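Side-chain contacts in probable arylamine n-acetyl transferase (Mycobacterium abscessus, PDB 4GUZ), which probably transfers acetyl groups from acetyl-coenzyme A to arylamine substrates, as other arylamine N-acetyltransferases do: residues T136-P141 with W155-R160; H229-D234 with L238-P243. All coordinates share one frame; numbering follows the deposited sequence.

Contact 1: T136-P141 with W155-R160; sequences TSPLAP and WTYRLR
Two groups converge on the carbonyl oxygen of Thr136: the phenol oxygen of Tyr157, with OH 3.5 Å from Thr136 O, and the guanidinium of Arg188, whose NH1 gives it a weak hydrogen bond. Tyrosine suits this position because its long flat ring spans from the strand to the loop while its hydroxyl remains beside the polar loop backbone. The ring comes from strand 155-160 with CG beside its own backbone N and anti to the carbonyl carbon (chi1 -61°), a setting that sends it across to the loop. Pro138 lies over one face: its CG is 4.1 Å above the ring plane of Tyr157 and displaced toward the rim. The two side chains cross at about a right angle, with Pro138 CB 4.1 Å from Tyr157 CE2 and Pro138 CA 4.0 Å from that same CE2. A compact, rigid proline can lie on an aromatic ring in this way without adding a polar side chain to a buried place. Next to it, Ser137 turns from the tyrosine, and its OG is held by Phe134 N and Asp131 O. Asp131 probably belongs, with Cys79 and His116, to the Cys-His-Asp catalytic triad of this enzyme family, and the side chain of Pro138 touches that group. On the loop's helical flank, Ser137, Leu139 and Pro141 pack on helix 32-45; strand 155-162 runs between strands 147-152 and 170-176, and Tyr157 and Leu159 reach onto strand 185-196.

Contact 2: H229-D234 with L238-P243; sequences HAYILD and LHEIQP
Strands 229-234 and 237-242 form an antiparallel beta hairpin in the middle of a five-stranded sheet. Its hydrogen-bonded pairs are Ala230 with Ile241 and Ile232 with His239, each closed by two backbone bonds; the shorter bonds run from Ile241 N to Ala230 O (2.8 Å) and from His239 N to Ile232 O (2.8 Å). Side chains alternate between the faces. On one, the small Ala230 lets Ile241 lie close to the backbone, while Ile241 CD1 reaches Ile232 CD1 at 3.8 Å; branched isoleucines fill such a strand face well. On the other, Tyr231 and Glu240 run side by side, pointing the same way, with Tyr231 CE1 3.6 Å from Glu240 CD and the ring and carboxylate planes 44° apart. Glu240 leaves its backbone with CG anti to N and stays extended, which carries its carboxylate to the imidazole of His229. There His229 NE2 donates to Glu240 OE2 over 2.7 Å, entering on the anti side of the carboxylate, with a bent N-H...O angle of 130°. Ring and carboxylate planes are almost perpendicular. At the other nitrogen, His229 ND1 gives a weak bond to Gln242 OE1, and Ile241 O sits 3.4 Å above one face of the ring. Histidine suits this end of the hairpin because its two ring nitrogens can serve two side chains at once, and a nearby carboxylate would favour its protonated form. His239 ND1 is bonded to Arg247 on the flanking strand 246-251, while on the turn side its NE2 lies 2.9 Å from a water at the ring edge that also donates a weak 3.3 Å bond to Asp234 OD2.

Overall arrangement
The centres of contacts 1 and 2 are about 17 Å apart, yet Trp155 joins them directly. It begins strand 155-160 of contact 1, in the larger, eight-stranded sheet, and its indole reaches the hairpin of contact 2, in the five-stranded one. Trp155 CZ2 packs 3.7 Å from Ala230 CB and 3.7 Å from Pro243 CG, while Trp155 CH2 lies 3.8 Å from Ile241 CG2. A bond from Trp155 NE1 to Ser226 O ties the ring to strand 221-226, next to the hairpin. The probable Cys-His-Asp active site adjoins contact 1, at Pro138; contact 2 meets strand 155-162 through this tryptophan.

Contact 1: T136-P141 with W155-R160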
loop_
_atom_site.group_PDB
_atom_site.type_symbol
_atom_site.label_atom_id
_atom_site.label_comp_id
_atom_site.label_asym_id
_atom_site.label_seq_id
_atom_site.Cartn_x
_atom_site.Cartn_y
_atom_site.Cartn_z
ATOM N N THR A 136 -0.811 1.711 -5.997
ATOM C CA THR A 136 -0.673 2.951 -6.799
ATOM C C THR A 136 -0.706 4.106 -5.820
ATOM O O THR A 136 -1.465 5.070 -5.954
ATOM C CB THR A 136 -1.735 3.041 -7.901
ATOM O OG1 THR A 136 -3.032 2.841 -7.325
ATOM C CG2 THR A 136 -1.487 2.046 -9.036
ATOM N N SER A 137 0.144 3.995 -4.824
ATOM C CA SER A 137 0.247 4.889 -3.704
ATOM C C SER A 137 0.789 6.273 -4.046
ATOM O O SER A 137 1.650 6.413 -4.919
ATOM C CB SER A 137 1.190 4.274 -2.666
ATOM O OG SER A 137 0.459 3.586 -1.669
ATOM N N PRO A 138 0.366 7.301 -3.277
ATOM C CA PRO A 138 1.002 8.605 -3.399
ATOM C C PRO A 138 2.489 8.453 -3.114
ATOM O O PRO A 138 2.884 7.622 -2.278
ATOM C CB PRO A 138 0.306 9.426 -2.308
ATOM C CG PRO A 138 -1.019 8.777 -2.144
ATOM C CD PRO A 138 -0.659 7.329 -2.211
ATOM N N LEU A 139 3.324 9.188 -3.869
ATOM C CA LEU A 139 4.775 9.089 -3.720
ATOM C C LEU A 139 5.257 10.005 -2.625
ATOM O O LEU A 139 6.430 9.968 -2.283
ATOM C CB LEU A 139 5.497 9.407 -5.036
ATOM C CG LEU A 139 5.199 8.481 -6.226
ATOM C CD1 LEU A 139 5.717 9.074 -7.495
ATOM C CD2 LEU A 139 5.835 7.123 -6.054
ATOM N N ALA A 140 4.361 10.828 -2.063
ATOM C CA ALA A 140 4.775 11.756 -1.013
ATOM C C ALA A 140 3.725 11.838 0.089
ATOM O O ALA A 140 2.536 11.641 -0.211
ATOM C CB ALA A 140 5.007 13.134 -1.620
ATOM N N PRO A 141 4.113 12.162 1.353
ATOM C CA PRO A 141 3.093 12.385 2.391
ATOM C C PRO A 141 2.168 13.513 1.962
ATOM O O PRO A 141 2.583 14.394 1.208
ATOM C CB PRO A 141 3.910 12.781 3.631
ATOM C CG PRO A 141 5.313 12.415 3.316
ATOM C CD PRO A 141 5.476 12.476 1.859
ATOM N N TRP A 155 0.786 12.218 -11.332
ATOM C CA TRP A 155 -0.478 11.855 -10.704
ATOM C C TRP A 155 -1.048 13.057 -10.019
ATOM O O TRP A 155 -0.298 13.967 -9.650
ATOM C CB TRP A 155 -0.280 10.708 -9.695
ATOM C CG TRP A 155 0.451 9.541 -10.290
ATOM C CD1 TRP A 155 1.794 9.301 -10.240
ATOM C CD2 TRP A 155 -0.105 8.554 -11.171
ATOM N NE1 TRP A 155 2.106 8.205 -11.012
ATOM C CE2 TRP A 155 0.953 7.715 -11.581
ATOM C CE3 TRP A 155 -1.418 8.233 -11.571
ATOM C CZ2 TRP A 155 0.745 6.583 -12.382
ATOM C CZ3 TRP A 155 -1.617 7.131 -12.398
ATOM C CH2 TRP A 155 -0.547 6.322 -12.798
ATOM N N THR A 156 -2.374 13.072 -9.848
ATOM C CA THR A 156 -3.073 14.168 -9.165
ATOM C C THR A 156 -4.086 13.570 -8.208
ATOM O O THR A 156 -4.825 12.648 -8.576
ATOM C CB THR A 156 -3.720 15.147 -10.163
ATOM O OG1 THR A 156 -2.818 15.396 -11.234
ATOM C CG2 THR A 156 -4.096 16.476 -9.517
ATOM N N TYR A 157 -4.120 14.108 -6.988
ATOM C CA TYR A 157 -5.036 13.661 -5.943
ATOM C C TYR A 157 -5.873 14.813 -5.433
ATOM O O TYR A 157 -5.477 15.985 -5.531
ATOM C CB TYR A 157 -4.246 13.026 -4.774
ATOM C CG TYR A 157 -3.458 11.807 -5.211
ATOM C CD1 TYR A 157 -4.102 10.611 -5.523
ATOM C CD2 TYR A 157 -2.072 11.850 -5.323
ATOM C CE1 TYR A 157 -3.392 9.513 -5.999
ATOM C CE2 TYR A 157 -1.350 10.755 -5.796
ATOM C CZ TYR A 157 -2.018 9.592 -6.144
ATOM O OH TYR A 157 -1.320 8.493 -6.597
ATOM N N ARG A 158 -7.027 14.479 -4.871
ATOM C CA ARG A 158 -7.887 15.450 -4.216
ATOM C C ARG A 158 -8.201 14.932 -2.834
ATOM O O ARG A 158 -8.563 13.770 -2.677
ATOM C CB ARG A 158 -9.174 15.731 -4.977
ATOM C CG ARG A 158 -9.911 16.947 -4.384
ATOM C CD ARG A 158 -11.388 16.912 -4.614
ATOM N NE ARG A 158 -12.003 18.180 -4.219
ATOM C CZ ARG A 158 -13.267 18.500 -4.472
ATOM N NH1 ARG A 158 -14.058 17.649 -5.117
ATOM N NH2 ARG A 158 -13.751 19.673 -4.082
ATOM N N LEU A 159 -8.017 15.778 -1.836
ATOM C CA LEU A 159 -8.313 15.451 -0.448
ATOM C C LEU A 159 -9.478 16.326 -0.030
ATOM O O LEU A 159 -9.453 17.513 -0.297
ATOM C CB LEU A 159 -7.059 15.715 0.402
ATOM C CG LEU A 159 -7.077 15.297 1.869
ATOM C CD1 LEU A 159 -7.160 13.790 2.032
ATOM C CD2 LEU A 159 -5.827 15.804 2.576
ATOM N N ARG A 160 -10.519 15.743 0.566
ATOM C CA ARG A 160 -11.680 16.516 0.996
ATOM C C ARG A 160 -12.324 15.913 2.224
ATOM O O ARG A 160 -12.762 14.760 2.194
ATOM C CB ARG A 160 -12.721 16.612 -0.127
ATOM C CG ARG A 160 -13.781 17.647 0.160
ATOM C CD ARG A 160 -14.644 17.896 -1.047
ATOM N NE ARG A 160 -15.635 18.929 -0.748
ATOM C CZ ARG A 160 -16.820 19.022 -1.341
ATOM N NH1 ARG A 160 -17.173 18.145 -2.274
ATOM N NH2 ARG A 160 -17.664 19.988 -1.001
#

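Contact 2: H229-D234 with L238-P243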
loop_
_atom_site.group_PDB
_atom_site.type_symbol
_atom_site.label_atom_id
_atom_site.label_comp_id
_atom_site.label_asym_id
_atom_site.label_seq_id
_atom_site.Cartn_x
_atom_site.Cartn_y
_atom_site.Cartn_z
ATOM N N HIS A 229 4.376 6.620 -14.631
ATOM C CA HIS A 229 3.882 5.340 -15.132
ATOM C C HIS A 229 3.399 4.443 -14.022
ATOM O O HIS A 229 3.835 4.593 -12.890
ATOM C CB HIS A 229 5.010 4.602 -15.882
ATOM C CG HIS A 229 4.523 3.777 -17.028
ATOM N ND1 HIS A 229 4.083 4.362 -18.204
ATOM C CD2 HIS A 229 4.426 2.432 -17.143
ATOM C CE1 HIS A 229 3.728 3.360 -18.992
ATOM N NE2 HIS A 229 3.917 2.179 -18.394
ATOM N N ALA A 230 2.555 3.452 -14.374
ATOM C CA ALA A 230 2.092 2.418 -13.447
ATOM C C ALA A 230 1.711 1.155 -14.186
ATOM O O ALA A 230 1.375 1.198 -15.367
ATOM C CB ALA A 230 0.902 2.911 -12.638
ATOM N N TYR A 231 1.796 0.023 -13.489
ATOM C CA TYR A 231 1.342 -1.291 -13.938
ATOM C C TYR A 231 0.510 -1.926 -12.869
ATOM O O TYR A 231 0.861 -1.865 -11.681
ATOM C CB TYR A 231 2.493 -2.264 -14.236
ATOM C CG TYR A 231 3.366 -1.914 -15.406
ATOM C CD1 TYR A 231 3.019 -2.299 -16.698
ATOM C CD2 TYR A 231 4.598 -1.300 -15.216
ATOM C CE1 TYR A 231 3.849 -2.019 -17.783
ATOM C CE2 TYR A 231 5.437 -1.018 -16.290
ATOM C CZ TYR A 231 5.061 -1.379 -17.572
ATOM O OH TYR A 231 5.911 -1.098 -18.618
ATOM N N ILE A 232 -0.542 -2.591 -13.290
ATOM C CA ILE A 232 -1.427 -3.352 -12.426
ATOM C C ILE A 232 -1.741 -4.658 -13.128
ATOM O O ILE A 232 -2.283 -4.624 -14.229
ATOM C CB ILE A 232 -2.755 -2.622 -12.040
ATOM C CG1 ILE A 232 -2.542 -1.293 -11.268
ATOM C CG2 ILE A 232 -3.670 -3.580 -11.238
ATOM C CD1 ILE A 232 -3.884 -0.414 -11.003
ATOM N N LEU A 233 -1.439 -5.787 -12.490
ATOM C CA LEU A 233 -1.860 -7.089 -12.980
ATOM C C LEU A 233 -3.147 -7.445 -12.231
ATOM O O LEU A 233 -3.145 -7.582 -11.003
ATOM C CB LEU A 233 -0.763 -8.151 -12.797
ATOM C CG LEU A 233 -1.145 -9.578 -13.195
ATOM C CD1 LEU A 233 -1.325 -9.703 -14.714
ATOM C CD2 LEU A 233 -0.130 -10.579 -12.699
ATOM N N ASP A 234 -4.263 -7.507 -12.961
ATOM C CA ASP A 234 -5.556 -7.807 -12.375
ATOM C C ASP A 234 -5.875 -9.239 -12.805
ATOM O O ASP A 234 -6.389 -9.462 -13.904
ATOM C CB ASP A 234 -6.606 -6.766 -12.836
ATOM C CG ASP A 234 -7.949 -6.878 -12.137
ATOM O OD1 ASP A 234 -8.098 -7.769 -11.273
ATOM O OD2 ASP A 234 -8.862 -6.067 -12.457
ATOM N N LEU A 238 -3.117 -7.572 -17.780
ATOM C CA LEU A 238 -2.071 -6.598 -17.471
ATOM C C LEU A 238 -2.513 -5.237 -17.905
ATOM O O LEU A 238 -2.730 -5.030 -19.091
ATOM C CB LEU A 238 -0.738 -6.969 -18.145
ATOM C CG LEU A 238 0.458 -6.027 -17.853
ATOM C CD1 LEU A 238 0.830 -6.009 -16.358
ATOM C CD2 LEU A 238 1.670 -6.423 -18.698
ATOM N N HIS A 239 -2.612 -4.303 -16.958
ATOM C CA HIS A 239 -2.971 -2.905 -17.202
ATOM C C HIS A 239 -1.694 -2.062 -17.238
ATOM O O HIS A 239 -0.878 -2.139 -16.314
ATOM C CB HIS A 239 -3.931 -2.364 -16.116
ATOM C CG HIS A 239 -5.278 -3.013 -16.072
ATOM N ND1 HIS A 239 -6.436 -2.259 -16.086
ATOM C CD2 HIS A 239 -5.613 -4.322 -15.984
ATOM C CE1 HIS A 239 -7.434 -3.126 -16.029
ATOM N NE2 HIS A 239 -6.988 -4.378 -15.949
ATOM N N GLU A 240 -1.484 -1.305 -18.320
ATOM C CA GLU A 240 -0.315 -0.411 -18.384
ATOM C C GLU A 240 -0.850 1.004 -18.408
ATOM O O GLU A 240 -1.578 1.349 -19.330
ATOM C CB GLU A 240 0.566 -0.745 -19.598
ATOM C CG GLU A 240 1.703 0.244 -19.742
ATOM C CD GLU A 240 2.858 -0.140 -20.637
ATOM O OE1 GLU A 240 2.804 -1.210 -21.289
ATOM O OE2 GLU A 240 3.841 0.634 -20.655
ATOM N N ILE A 241 -0.526 1.817 -17.380
ATOM C CA ILE A 241 -1.121 3.142 -17.214
ATOM C C ILE A 241 -0.118 4.268 -17.464
ATOM O O ILE A 241 0.951 4.308 -16.855
ATOM C CB ILE A 241 -1.712 3.271 -15.776
ATOM C CG1 ILE A 241 -2.636 2.065 -15.412
ATOM C CG2 ILE A 241 -2.431 4.622 -15.571
ATOM C CD1 ILE A 241 -2.731 1.804 -13.893
ATOM N N GLN A 242 -0.530 5.219 -18.297
ATOM C CA GLN A 242 0.218 6.433 -18.601
ATOM C C GLN A 242 -0.555 7.588 -17.978
ATOM O O GLN A 242 -1.601 8.007 -18.501
ATOM C CB GLN A 242 0.446 6.622 -20.122
ATOM C CG GLN A 242 1.181 7.941 -20.456
ATOM C CD GLN A 242 2.493 8.108 -19.694
ATOM O OE1 GLN A 242 3.374 7.240 -19.724
ATOM N NE2 GLN A 242 2.640 9.226 -18.977
ATOM N N PRO A 243 -0.123 8.036 -16.789
ATOM C CA PRO A 243 -0.835 9.139 -16.118
ATOM C C PRO A 243 -0.985 10.353 -17.026
ATOM O O PRO A 243 -0.036 10.702 -17.736
ATOM C CB PRO A 243 0.056 9.461 -14.907
ATOM C CG PRO A 243 1.385 8.876 -15.249
ATOM C CD PRO A 243 1.093 7.648 -16.050
HETATM O O HOH W 1 -9.080 -6.351 -15.761
#